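Local coordinates for appr-1-p processing domain protein (Thermus aquaticus Y51MC23, PDB 5M31) that belongs to the macro domain family and folds as a compact alpha/beta domain with a mixed central sheet between helices, at residues P81-N86 and Q114-R119. Residues are numbered along the deposited sequence; the frame is centred on the assembly and turned at random.
Sequences PRYIFN and QELRVR
Val118 pushes its CG2 methyl in beside two aromatic rings, 3.8 Å from CD2 of Tyr83 and 4.1 Å from CZ of Phe85. With CG1 anti to the backbone N (chi1 166°), CG2 is the branch left to reach both. Leu116 comes at the same pair with its two methyls: CD1 lies over one face of the Tyr83 ring, offset toward the rim, and also meets Phe85 CZ at 4.0 Å, whereas CD2 sits 4.1 Å from Tyr83 OH. On the opposite ring face, Arg82 CG rests 3.6 Å above the centre. The packed side, where Val118 CG2 and Leu116 CD1 meet the two rings, is apolar; the looser side lies at Tyr83 OH and the backbone of partly exposed Leu116. There one water, in the plane of the Tyr83 ring, is hydrogen-bonded to Tyr83 OH (2.9 Å) and donates to Leu116 O (2.8 Å), linking strand to helix end. Arg117, with positive phi, closes helix 99-116 in a Schellman motif and turns the chain toward strand 120-123. The contact thus packs the helix end and the turn after it against strand 83-88, which lies between strands 26-31 and 71-74; Ala26 and Val72 touch both aromatic side chains, and Leu109 and Ile113 touch Phe85.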
# COMPACT_ATOMS: atom_id res chain seq x y z
N PRO A 81 4.41 0.74 -12.73
CA PRO A 81 3.17 0.10 -12.31
C PRO A 81 1.96 0.82 -12.83
O PRO A 81 1.98 2.04 -13.04
CB PRO A 81 3.22 0.21 -10.79
CG PRO A 81 4.03 1.45 -10.59
CD PRO A 81 5.09 1.38 -11.59
N ARG A 82 0.90 0.07 -13.11
CA ARG A 82 -0.33 0.71 -13.57
C ARG A 82 -1.04 1.42 -12.40
O ARG A 82 -1.62 2.49 -12.60
CB ARG A 82 -1.26 -0.28 -14.24
CG ARG A 82 -2.59 0.34 -14.46
CD ARG A 82 -3.43 -0.45 -15.44
NE ARG A 82 -4.65 0.27 -15.74
CZ ARG A 82 -5.66 -0.20 -16.44
NH1 ARG A 82 -5.55 -1.37 -17.09
NH2 ARG A 82 -6.72 0.55 -16.59
N TYR A 83 -1.04 0.78 -11.23
CA TYR A 83 -1.80 1.29 -10.07
C TYR A 83 -0.91 1.60 -8.92
O TYR A 83 0.02 0.85 -8.61
CB TYR A 83 -2.82 0.26 -9.60
CG TYR A 83 -3.82 -0.19 -10.65
CD1 TYR A 83 -4.83 0.63 -11.07
CD2 TYR A 83 -3.69 -1.42 -11.22
CE1 TYR A 83 -5.76 0.21 -12.00
CE2 TYR A 83 -4.57 -1.84 -12.21
CZ TYR A 83 -5.60 -1.02 -12.57
OH TYR A 83 -6.52 -1.45 -13.56
N ILE A 84 -1.25 2.71 -8.26
CA ILE A 84 -0.73 3.04 -6.92
C ILE A 84 -1.85 2.90 -5.91
O ILE A 84 -2.90 3.49 -6.12
CB ILE A 84 -0.19 4.46 -6.87
CG1 ILE A 84 0.84 4.73 -7.99
CG2 ILE A 84 0.48 4.69 -5.48
CD1 ILE A 84 2.06 3.89 -7.93
N PHE A 85 -1.70 1.97 -4.95
CA PHE A 85 -2.70 1.69 -3.93
C PHE A 85 -2.25 2.44 -2.67
O PHE A 85 -1.28 1.99 -2.03
CB PHE A 85 -2.75 0.23 -3.59
CG PHE A 85 -3.57 -0.64 -4.56
CD1 PHE A 85 -3.54 -0.49 -5.91
CD2 PHE A 85 -4.23 -1.73 -4.06
CE1 PHE A 85 -4.28 -1.38 -6.77
CE2 PHE A 85 -4.93 -2.62 -4.87
CZ PHE A 85 -4.97 -2.42 -6.23
N ASN A 86 -2.92 3.55 -2.39
CA ASN A 86 -2.53 4.44 -1.29
C ASN A 86 -3.29 3.94 -0.07
O ASN A 86 -4.49 4.11 0.03
CB ASN A 86 -2.82 5.90 -1.62
CG ASN A 86 -2.03 6.42 -2.81
OD1 ASN A 86 -0.84 6.75 -2.71
ND2 ASN A 86 -2.70 6.41 -4.02
N GLN A 114 -9.03 -7.56 -6.17
CA GLN A 114 -10.08 -8.33 -6.86
C GLN A 114 -10.88 -7.49 -7.80
O GLN A 114 -11.10 -7.94 -8.97
CB GLN A 114 -10.87 -9.14 -5.82
CG GLN A 114 -9.89 -10.18 -5.26
CD GLN A 114 -10.46 -11.29 -4.44
OE1 GLN A 114 -11.44 -11.12 -3.71
NE2 GLN A 114 -9.80 -12.49 -4.52
N GLU A 115 -11.30 -6.30 -7.38
CA GLU A 115 -12.09 -5.35 -8.21
C GLU A 115 -11.39 -5.03 -9.51
O GLU A 115 -12.02 -5.03 -10.59
CB GLU A 115 -12.35 -4.01 -7.49
CG GLU A 115 -13.40 -4.06 -6.39
CD GLU A 115 -13.43 -2.87 -5.47
OE1 GLU A 115 -12.58 -1.94 -5.56
OE2 GLU A 115 -14.20 -2.91 -4.48
N LEU A 116 -10.08 -4.81 -9.41
CA LEU A 116 -9.28 -4.33 -10.50
C LEU A 116 -8.59 -5.47 -11.25
O LEU A 116 -7.94 -5.22 -12.26
CB LEU A 116 -8.25 -3.32 -10.03
CG LEU A 116 -8.85 -2.01 -9.52
CD1 LEU A 116 -7.86 -1.19 -8.74
CD2 LEU A 116 -9.41 -1.21 -10.70
N ARG A 117 -8.81 -6.72 -10.82
CA ARG A 117 -8.21 -7.91 -11.45
C ARG A 117 -6.69 -7.74 -11.57
O ARG A 117 -6.05 -8.13 -12.55
CB ARG A 117 -8.88 -8.21 -12.81
CG ARG A 117 -10.41 -8.09 -12.72
CD ARG A 117 -11.11 -8.11 -14.06
NE ARG A 117 -12.54 -7.90 -13.87
CZ ARG A 117 -13.44 -7.85 -14.86
NH1 ARG A 117 -13.08 -8.00 -16.15
NH2 ARG A 117 -14.74 -7.69 -14.56
N VAL A 118 -6.11 -7.21 -10.49
CA VAL A 118 -4.64 -7.07 -10.41
C VAL A 118 -3.97 -8.41 -10.22
O VAL A 118 -4.44 -9.24 -9.44
CB VAL A 118 -4.29 -6.13 -9.22
CG1 VAL A 118 -2.82 -6.21 -8.88
CG2 VAL A 118 -4.69 -4.73 -9.59
N ARG A 119 -2.90 -8.68 -11.02
CA ARG A 119 -2.29 -10.01 -11.01
C ARG A 119 -0.92 -10.00 -10.32
O ARG A 119 -0.35 -11.06 -10.09
CB ARG A 119 -2.09 -10.53 -12.45
CG ARG A 119 -3.35 -10.54 -13.27
CD ARG A 119 -4.44 -11.40 -12.66
NE ARG A 119 -3.99 -12.76 -12.35
CZ ARG A 119 -3.86 -13.77 -13.21
NH1 ARG A 119 -4.17 -13.66 -14.52
NH2 ARG A 119 -3.42 -14.95 -12.76
O HOH W 1 -6.14 -4.25 -14.10